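Local coordinates for protein GCN5-related N-acetyltransferase (Brucella melitensis biovar Abortus, PDB 4J3G) that probably transfers an acetyl group from acetyl-coenzyme A to an amine acceptor, possibly the N-terminal alanine of a ribosomal protein, as a GNAT-family enzyme, at residues R27-A32 / F74-A79; N47-W52 / F172-D177; T122-L127 / A152-Q157. All coordinates share one frame; numbering follows the deposited sequence.

Interaction 1. Residues R27-A32 / F74-A79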
loop_
_atom_site.group_PDB
_atom_site.type_symbol
_atom_site.label_atom_id
_atom_site.label_comp_id
_atom_site.label_asym_id
_atom_site.label_seq_id
_atom_site.Cartn_x
_atom_site.Cartn_y
_atom_site.Cartn_z
ATOM N N ARG A 27 1.124 -27.365 -4.506
ATOM C CA ARG A 27 -0.296 -27.596 -4.272
ATOM C C ARG A 27 -0.829 -26.547 -3.328
ATOM O O ARG A 27 -0.060 -25.760 -2.743
ATOM C CB ARG A 27 -0.520 -28.998 -3.642
ATOM C CG ARG A 27 0.137 -29.166 -2.280
ATOM C CD ARG A 27 -0.186 -30.488 -1.591
ATOM N NE ARG A 27 0.622 -30.673 -0.378
ATOM C CZ ARG A 27 0.377 -30.097 0.808
ATOM N NH1 ARG A 27 -0.642 -29.272 0.975
ATOM N NH2 ARG A 27 1.186 -30.333 1.833
ATOM N N HIS A 28 -2.141 -26.519 -3.163
ATOM C CA HIS A 28 -2.753 -25.572 -2.258
ATOM C C HIS A 28 -2.552 -25.978 -0.817
ATOM O O HIS A 28 -2.568 -27.168 -0.504
ATOM C CB HIS A 28 -4.233 -25.432 -2.521
ATOM C CG HIS A 28 -4.542 -24.770 -3.820
ATOM N ND1 HIS A 28 -4.817 -23.427 -3.919
ATOM C CD2 HIS A 28 -4.585 -25.258 -5.080
ATOM C CE1 HIS A 28 -5.027 -23.113 -5.185
ATOM N NE2 HIS A 28 -4.887 -24.205 -5.912
ATOM N N ALA A 29 -2.386 -24.980 0.054
ATOM C CA ALA A 29 -2.177 -25.214 1.482
ATOM C C ALA A 29 -3.446 -25.724 2.139
ATOM O O ALA A 29 -4.543 -25.266 1.833
ATOM C CB ALA A 29 -1.747 -23.921 2.181
ATOM N N THR A 30 -3.273 -26.620 3.090
ATOM C CA THR A 30 -4.385 -27.089 3.920
ATOM C C THR A 30 -4.098 -26.722 5.360
ATOM O O THR A 30 -2.996 -26.289 5.686
ATOM C CB THR A 30 -4.546 -28.626 3.806
ATOM O OG1 THR A 30 -3.365 -29.263 4.322
ATOM C CG2 THR A 30 -4.730 -29.025 2.356
ATOM N N GLU A 31 -5.075 -26.966 6.220
ATOM C CA GLU A 31 -4.942 -26.734 7.637
ATOM C C GLU A 31 -3.776 -27.540 8.220
ATOM O O GLU A 31 -3.103 -27.074 9.119
ATOM C CB GLU A 31 -6.257 -27.085 8.342
ATOM C CG GLU A 31 -6.375 -26.564 9.768
ATOM C CD GLU A 31 -6.651 -25.061 9.864
ATOM O OE1 GLU A 31 -6.694 -24.362 8.837
ATOM O OE2 GLU A 31 -6.810 -24.575 11.001
ATOM N N ALA A 32 -3.564 -28.751 7.697
ATOM C CA ALA A 32 -2.406 -29.606 8.056
ATOM C C ALA A 32 -1.027 -28.972 7.864
ATOM O O ALA A 32 -0.038 -29.401 8.499
ATOM C CB ALA A 32 -2.474 -30.892 7.247
ATOM N N PHE A 74 -8.279 -15.872 -2.361
ATOM C CA PHE A 74 -6.875 -15.696 -2.654
ATOM C C PHE A 74 -6.119 -16.997 -2.390
ATOM O O PHE A 74 -6.224 -17.562 -1.296
ATOM C CB PHE A 74 -6.313 -14.554 -1.805
ATOM C CG PHE A 74 -6.976 -13.222 -2.058
ATOM C CD1 PHE A 74 -7.153 -12.753 -3.361
ATOM C CD2 PHE A 74 -7.443 -12.463 -1.016
ATOM C CE1 PHE A 74 -7.777 -11.512 -3.608
ATOM C CE2 PHE A 74 -8.046 -11.231 -1.231
ATOM C CZ PHE A 74 -8.203 -10.740 -2.519
ATOM N N PRO A 75 -5.371 -17.479 -3.387
ATOM C CA PRO A 75 -4.630 -18.746 -3.285
ATOM C C PRO A 75 -3.501 -18.699 -2.269
ATOM O O PRO A 75 -2.867 -17.634 -2.076
ATOM C CB PRO A 75 -3.988 -18.901 -4.653
ATOM C CG PRO A 75 -4.005 -17.572 -5.253
ATOM C CD PRO A 75 -5.167 -16.835 -4.695
ATOM N N VAL A 76 -3.322 -19.806 -1.578
ATOM C CA VAL A 76 -2.086 -20.069 -0.854
ATOM C C VAL A 76 -1.480 -21.382 -1.363
ATOM O O VAL A 76 -2.067 -22.427 -1.214
ATOM C CB VAL A 76 -2.272 -20.155 0.673
ATOM C CG1 VAL A 76 -0.906 -20.316 1.303
ATOM C CG2 VAL A 76 -2.982 -18.925 1.241
ATOM N N LEU A 77 -0.285 -21.295 -1.942
ATOM C CA LEU A 77 0.416 -22.435 -2.486
ATOM C C LEU A 77 1.543 -22.867 -1.545
ATOM O O LEU A 77 2.253 -22.008 -0.931
ATOM C CB LEU A 77 1.017 -22.107 -3.849
ATOM C CG LEU A 77 -0.001 -21.600 -4.860
ATOM C CD1 LEU A 77 0.693 -21.333 -6.184
ATOM C CD2 LEU A 77 -1.164 -22.571 -5.010
ATOM N N VAL A 78 1.773 -24.185 -1.472
ATOM C CA VAL A 78 2.951 -24.687 -0.786
ATOM C C VAL A 78 3.825 -25.511 -1.726
ATOM O O VAL A 78 3.330 -26.123 -2.684
ATOM C CB VAL A 78 2.596 -25.525 0.463
ATOM C CG1 VAL A 78 1.871 -24.679 1.485
ATOM C CG2 VAL A 78 1.745 -26.727 0.102
ATOM N N ALA A 79 5.122 -25.501 -1.457
ATOM C CA ALA A 79 6.033 -26.387 -2.130
ATOM C C ALA A 79 6.408 -27.513 -1.170
ATOM O O ALA A 79 6.866 -27.260 -0.051
ATOM C CB ALA A 79 7.256 -25.634 -2.570
HETATM O O HOH W 1 -5.301 -21.811 -1.782
#
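Arg27 and Val78 form an antiparallel hydrogen-bonded pair where the first strand of the GNAT fold, 25-28, borders strand 76-81 at one side of the mixed sheet. Val78 N gives an almost straight bond to Arg27 O (2.7 Å), and Arg27 N donates in return to Val78 O. Just past the strand, Ala29 N reaches Val76 O at 2.9 Å and prolongs the pairing. The arginine illustrates how a charged chain can be laid across an aliphatic neighbour. Its CB leaves on the same face of the sheet as Val78, and a chi1 of 62° tucks CG between the backbone N and the carbonyl carbon, 3.8 Å from Val78 CG2. From there the chain runs extended to NE, and the guanidinium lays one face over that same methyl, NH1 coming within 3.6 Å of Val78 CG2. NH1 also makes a bent bond (136°) to His28 O, while salt bridges from NH1 to Asp33 and from NE to Glu80 help fix the rotation of the group. The other methyl of Val78, CG1, packs against Ala29 CB, which also meets Val76 CG1. His28 and Leu77 lie side by side, with Leu77 CD2 over the imidazole, 4.0 Å from its centroid. In the plane of this ring a water stands 2.7 Å from His28 ND1 and accepts a hydrogen bond from Val76 N at 2.8 Å.

Interaction 2. Residues N47-W52 / F172-D177. With EDO (1,2-ethanediol), chain G.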
loop_
_atom_site.group_PDB
_atom_site.type_symbol
_atom_site.label_atom_id
_atom_site.label_comp_id
_atom_site.label_asym_id
_atom_site.label_seq_id
_atom_site.Cartn_x
_atom_site.Cartn_y
_atom_site.Cartn_z
ATOM N N ASN A 47 14.875 -13.641 11.000
ATOM C CA ASN A 47 16.202 -13.839 10.384
ATOM C C ASN A 47 16.411 -13.162 9.029
ATOM O O ASN A 47 17.414 -13.418 8.373
ATOM C CB ASN A 47 16.472 -15.325 10.197
ATOM C CG ASN A 47 16.569 -16.044 11.510
ATOM O OD1 ASN A 47 17.144 -15.527 12.449
ATOM N ND2 ASN A 47 15.956 -17.195 11.599
ATOM N N THR A 48 15.454 -12.361 8.577
ATOM C CA THR A 48 15.568 -11.782 7.219
ATOM C C THR A 48 14.944 -10.414 7.123
ATOM O O THR A 48 14.148 -9.998 7.975
ATOM C CB THR A 48 14.874 -12.679 6.152
ATOM O OG1 THR A 48 13.463 -12.458 6.174
ATOM C CG2 THR A 48 15.153 -14.165 6.385
ATOM N N LEU A 49 15.212 -9.766 5.989
ATOM C CA LEU A 49 14.503 -8.528 5.618
ATOM C C LEU A 49 13.389 -8.734 4.572
ATOM O O LEU A 49 12.962 -7.791 3.901
ATOM C CB LEU A 49 15.509 -7.499 5.128
ATOM C CG LEU A 49 16.689 -7.246 6.039
ATOM C CD1 LEU A 49 17.713 -6.373 5.327
ATOM C CD2 LEU A 49 16.207 -6.619 7.350
ATOM N N ALA A 50 12.870 -9.948 4.482
ATOM C CA ALA A 50 11.738 -10.276 3.585
ATOM C C ALA A 50 10.330 -9.927 4.101
ATOM O O ALA A 50 9.382 -9.888 3.345
ATOM C CB ALA A 50 11.786 -11.754 3.250
ATOM N N ILE A 51 10.180 -9.814 5.397
ATOM C CA ILE A 51 8.952 -9.453 6.005
ATOM C C ILE A 51 9.414 -8.356 6.947
ATOM O O ILE A 51 10.348 -8.563 7.689
ATOM C CB ILE A 51 8.327 -10.596 6.852
ATOM C CG1 ILE A 51 8.032 -11.815 5.977
ATOM C CG2 ILE A 51 7.018 -10.133 7.500
ATOM C CD1 ILE A 51 7.187 -12.894 6.633
ATOM N N TRP A 52 8.759 -7.192 6.884
ATOM C CA TRP A 52 9.086 -6.055 7.767
ATOM C C TRP A 52 8.116 -5.987 8.934
ATOM O O TRP A 52 7.449 -4.966 9.198
ATOM C CB TRP A 52 9.112 -4.742 6.990
ATOM C CG TRP A 52 10.173 -4.714 5.921
ATOM C CD1 TRP A 52 11.120 -5.654 5.680
ATOM C CD2 TRP A 52 10.372 -3.680 4.935
ATOM N NE1 TRP A 52 11.905 -5.276 4.599
ATOM C CE2 TRP A 52 11.454 -4.072 4.127
ATOM C CE3 TRP A 52 9.726 -2.483 4.652
ATOM C CZ2 TRP A 52 11.925 -3.284 3.078
ATOM C CZ3 TRP A 52 10.183 -1.714 3.617
ATOM C CH2 TRP A 52 11.261 -2.120 2.834
ATOM N N PHE A 172 15.266 -4.035 12.708
ATOM C CA PHE A 172 16.572 -4.179 13.336
ATOM C C PHE A 172 17.265 -2.829 13.488
ATOM O O PHE A 172 18.521 -2.722 13.371
ATOM C CB PHE A 172 17.468 -5.127 12.518
ATOM C CG PHE A 172 16.870 -6.479 12.274
ATOM C CD1 PHE A 172 16.240 -7.207 13.303
ATOM C CD2 PHE A 172 16.982 -7.048 11.034
ATOM C CE1 PHE A 172 15.730 -8.476 13.061
ATOM C CE2 PHE A 172 16.457 -8.309 10.772
ATOM C CZ PHE A 172 15.835 -9.023 11.781
ATOM N N GLY A 173 16.459 -1.782 13.689
ATOM C CA GLY A 173 16.955 -0.425 13.874
ATOM C C GLY A 173 17.435 0.262 12.608
ATOM O O GLY A 173 17.978 1.362 12.664
ATOM N N ARG A 174 17.221 -0.359 11.458
ATOM C CA ARG A 174 17.719 0.174 10.189
ATOM C C ARG A 174 16.565 0.714 9.373
ATOM O O ARG A 174 15.504 0.069 9.346
ATOM C CB ARG A 174 18.363 -0.953 9.380
ATOM C CG ARG A 174 19.621 -1.487 9.980
ATOM C CD ARG A 174 19.858 -2.919 9.561
ATOM N NE ARG A 174 20.099 -3.066 8.122
ATOM C CZ ARG A 174 20.606 -4.174 7.570
ATOM N NH1 ARG A 174 20.931 -5.235 8.331
ATOM N NH2 ARG A 174 20.785 -4.226 6.258
ATOM N N TRP A 175 16.764 1.849 8.689
ATOM C CA TRP A 175 15.813 2.256 7.638
ATOM C C TRP A 175 16.075 1.408 6.419
ATOM O O TRP A 175 17.221 1.142 6.087
ATOM C CB TRP A 175 15.909 3.727 7.245
ATOM C CG TRP A 175 15.655 4.699 8.379
ATOM C CD1 TRP A 175 16.578 5.547 8.932
ATOM C CD2 TRP A 175 14.435 4.929 9.085
ATOM N NE1 TRP A 175 16.012 6.289 9.927
ATOM C CE2 TRP A 175 14.697 5.930 10.051
ATOM C CE3 TRP A 175 13.146 4.397 9.005
ATOM C CZ2 TRP A 175 13.715 6.410 10.930
ATOM C CZ3 TRP A 175 12.169 4.891 9.884
ATOM C CH2 TRP A 175 12.470 5.871 10.839
ATOM N N LEU A 176 14.992 1.020 5.749
ATOM C CA LEU A 176 15.003 0.095 4.640
ATOM C C LEU A 176 14.245 0.684 3.448
ATOM O O LEU A 176 13.216 1.388 3.615
ATOM C CB LEU A 176 14.291 -1.182 5.046
ATOM C CG LEU A 176 14.955 -1.967 6.198
ATOM C CD1 LEU A 176 14.042 -3.078 6.601
ATOM C CD2 LEU A 176 16.343 -2.457 5.821
ATOM N N ASP A 177 14.699 0.320 2.260
ATOM C CA ASP A 177 14.177 0.843 1.011
ATOM C C ASP A 177 13.312 -0.196 0.348
ATOM O O ASP A 177 13.676 -1.386 0.288
ATOM C CB ASP A 177 15.341 1.238 0.058
ATOM C CG ASP A 177 16.181 2.354 0.594
ATOM O OD1 ASP A 177 15.804 3.018 1.612
ATOM O OD2 ASP A 177 17.257 2.548 -0.017
HETATM C C1 EDO G . 9.843 -6.645 2.122
HETATM O O1 EDO G . 9.674 -7.839 1.332
HETATM C C2 EDO G . 8.621 -5.755 2.006
HETATM O O2 EDO G . 7.702 -6.198 2.976
#
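Trp52 and Leu176 interlock where the loop after helix 34-47 meets the start of strand 174-184, two elements that in GNAT folds commonly flank the acceptor side of the active site. The leucine is the bump: its CD1 sits over the five-membered ring of Trp52, 3.8 Å from the centroid, in a CH-pi contact. On the same face, Leu176 CB lies over the rim of the six-membered ring, 3.7 Å from Trp52 CZ2. In one of its two modelled conformers the indole makes a bent hydrogen bond (132°) from Trp52 NE1 to Leu49 O at 2.8 Å. Over the opposite face lies a 1,2-ethanediol, probably from the crystallisation liquor, and Phe100 of the second subunit also meets this indole. Leu49 is a second bump, pushed into a hollow walled by three side chains. On one branch, Leu49 CD2 rests obliquely against the aromatic ring, 3.8 Å from Phe172 CD2. The other branch, CD1, faces Leu176 CD2 and lies over a face of the Arg174 guanidinium, 3.9 Å from NH2, the two chains crossing at about a right angle. At the far edge of the indole, Trp52 CH2 comes to 3.6 Å from Asp177 O.

Interaction 3. Residues T122-L127 / A152-Q157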
loop_
_atom_site.group_PDB
_atom_site.type_symbol
_atom_site.label_atom_id
_atom_site.label_comp_id
_atom_site.label_asym_id
_atom_site.label_seq_id
_atom_site.Cartn_x
_atom_site.Cartn_y
_atom_site.Cartn_z
ATOM N N THR A 122 9.916 -21.491 -8.660
ATOM C CA THR A 122 8.837 -22.444 -8.997
ATOM C C THR A 122 7.473 -22.007 -8.377
ATOM O O THR A 122 6.405 -22.109 -8.999
ATOM C CB THR A 122 9.168 -23.857 -8.460
ATOM O OG1 THR A 122 10.425 -24.320 -9.014
ATOM C CG2 THR A 122 8.085 -24.860 -8.814
ATOM N N LEU A 123 7.514 -21.602 -7.113
ATOM C CA LEU A 123 6.350 -21.038 -6.482
ATOM C C LEU A 123 5.804 -19.798 -7.215
ATOM O O LEU A 123 4.583 -19.682 -7.400
ATOM C CB LEU A 123 6.648 -20.679 -5.041
ATOM C CG LEU A 123 6.683 -21.863 -4.087
ATOM C CD1 LEU A 123 7.370 -21.449 -2.801
ATOM C CD2 LEU A 123 5.284 -22.399 -3.840
ATOM N N LEU A 124 6.688 -18.856 -7.571
ATOM C CA LEU A 124 6.266 -17.629 -8.242
ATOM C C LEU A 124 5.594 -17.991 -9.547
ATOM O O LEU A 124 4.494 -17.487 -9.882
ATOM C CB LEU A 124 7.486 -16.729 -8.513
ATOM C CG LEU A 124 7.223 -15.382 -9.144
ATOM C CD1 LEU A 124 6.182 -14.623 -8.345
ATOM C CD2 LEU A 124 8.521 -14.569 -9.268
ATOM N N ALA A 125 6.231 -18.900 -10.297
ATOM C CA ALA A 125 5.673 -19.265 -11.575
ATOM C C ALA A 125 4.262 -19.814 -11.437
ATOM O O ALA A 125 3.399 -19.498 -12.248
ATOM C CB ALA A 125 6.568 -20.251 -12.315
ATOM N N GLU A 126 4.022 -20.653 -10.444
ATOM C CA GLU A 126 2.691 -21.255 -10.289
ATOM C C GLU A 126 1.670 -20.245 -9.763
ATOM O O GLU A 126 0.509 -20.217 -10.195
ATOM C CB GLU A 126 2.746 -22.474 -9.371
ATOM C CG GLU A 126 1.406 -23.221 -9.282
ATOM C CD GLU A 126 0.746 -23.520 -10.638
ATOM O OE1 GLU A 126 1.454 -23.945 -11.616
ATOM O OE2 GLU A 126 -0.494 -23.365 -10.706
ATOM N N LEU A 127 2.105 -19.378 -8.855
ATOM C CA LEU A 127 1.213 -18.339 -8.364
ATOM C C LEU A 127 0.744 -17.410 -9.489
ATOM O O LEU A 127 -0.416 -16.988 -9.508
ATOM C CB LEU A 127 1.907 -17.499 -7.296
ATOM C CG LEU A 127 0.976 -16.696 -6.367
ATOM C CD1 LEU A 127 0.031 -17.618 -5.618
ATOM C CD2 LEU A 127 1.793 -15.896 -5.359
ATOM N N ALA A 152 16.143 -10.277 -9.270
ATOM C CA ALA A 152 16.470 -11.052 -10.491
ATOM C C ALA A 152 15.466 -12.226 -10.677
ATOM O O ALA A 152 15.079 -12.564 -11.805
ATOM C CB ALA A 152 17.898 -11.566 -10.398
ATOM N N LEU A 153 15.079 -12.851 -9.566
ATOM C CA LEU A 153 14.117 -13.947 -9.603
ATOM C C LEU A 153 12.787 -13.447 -10.191
ATOM O O LEU A 153 12.231 -14.048 -11.114
ATOM C CB LEU A 153 13.960 -14.560 -8.186
ATOM C CG LEU A 153 13.060 -15.770 -7.898
ATOM C CD1 LEU A 153 13.505 -16.515 -6.629
ATOM C CD2 LEU A 153 11.632 -15.325 -7.739
ATOM N N HIS A 154 12.268 -12.346 -9.644
ATOM C CA HIS A 154 11.041 -11.759 -10.172
ATOM C C HIS A 154 11.218 -11.303 -11.613
ATOM O O HIS A 154 10.379 -11.549 -12.430
ATOM C CB HIS A 154 10.559 -10.604 -9.286
ATOM C CG HIS A 154 9.940 -11.048 -7.992
ATOM N ND1 HIS A 154 10.683 -11.523 -6.938
ATOM C CD2 HIS A 154 8.654 -11.016 -7.564
ATOM C CE1 HIS A 154 9.876 -11.820 -5.930
ATOM N NE2 HIS A 154 8.645 -11.499 -6.275
ATOM N N ARG A 155 12.339 -10.666 -11.925
ATOM C CA ARG A 155 12.583 -10.232 -13.289
ATOM C C ARG A 155 12.557 -11.390 -14.291
ATOM O O ARG A 155 12.088 -11.230 -15.388
ATOM C CB ARG A 155 13.903 -9.475 -13.396
ATOM C CG ARG A 155 14.091 -8.837 -14.748
ATOM C CD ARG A 155 14.815 -7.500 -14.722
ATOM N NE ARG A 155 15.929 -7.375 -13.768
ATOM C CZ ARG A 155 16.200 -6.269 -13.057
ATOM N NH1 ARG A 155 15.389 -5.207 -13.092
ATOM N NH2 ARG A 155 17.255 -6.237 -12.241
ATOM N N SER A 156 13.047 -12.545 -13.863
ATOM C CA SER A 156 13.055 -13.747 -14.702
ATOM C C SER A 156 11.671 -14.212 -15.093
ATOM O O SER A 156 11.489 -14.920 -16.109
ATOM C CB SER A 156 13.870 -14.905 -14.048
ATOM O OG SER A 156 13.142 -15.601 -13.003
ATOM N N GLN A 157 10.677 -13.804 -14.317
ATOM C CA GLN A 157 9.306 -14.162 -14.585
ATOM C C GLN A 157 8.519 -13.013 -15.227
ATOM O O GLN A 157 7.308 -13.095 -15.338
ATOM C CB GLN A 157 8.622 -14.549 -13.259
ATOM C CG GLN A 157 9.217 -15.761 -12.583
ATOM C CD GLN A 157 9.138 -16.933 -13.503
ATOM O OE1 GLN A 157 8.057 -17.271 -13.980
ATOM N NE2 GLN A 157 10.274 -17.526 -13.816
#
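With chi1 at -177°, Leu124 swings CG opposite its backbone N and sends its side chain straight across from helix 119-133 to helix 148-156, where Leu153, His154 and Gln157 receive it. In His154 a chi1 of -74° brings CG beside the backbone N, and chi2 then turns one ring face to the leucine. A single methyl, Leu124 CD2, makes nearly all of the contact. It touches Leu153 CD2 at 3.5 Å, a close methyl-to-methyl approach, the two leucines running antiparallel alongside one another. It also lies over the imidazole of His154, 4.1 Å from the centroid and displaced toward the rim, as a CH-pi contact. Gln157 CG approaches the same methyl, Leu124 CD2, at 3.6 Å. A hydrogen bond from His154 ND1 to Ser150 O and an edge-to-face contact with Phe159 help fix the turn of the ring on which Leu124 packs. Ser156 OG folds back to donate to Leu153 O at 2.6 Å. Leu124 also touches Leu106 of strand 103-110, which ties helix 119-133 to the sheet. A sulfate, probably from the crystallisation liquor, lies about 4 Å from the Leu153 side chain. Such a pair, the helix after the glycine-rich turn and the helix after the next strand, is typical of the GNAT fold, where it borders the acetyl-coenzyme A cleft.

From the N terminus, interaction 1 closes the first loop: the chain leaves strand 25-28, makes helices 34-47 and 59-72, and returns as strand 76-81. Within that loop lies 47-52, whose partner 172-177 comes almost at the end of the chain, so interactions 1 and 2 cross. Interaction 3 opens after interaction 1 has closed and is nested inside the long loop of interaction 2, joining the helices that precede and follow strand 138-144 in the chain. Interactions 1 and 3 touch, Leu77 and Ala79 packing against helix 119-133. Interactions 1 and 2 reach the same sheet on opposite sides of the chain's centre, their own centres about 26 Å apart.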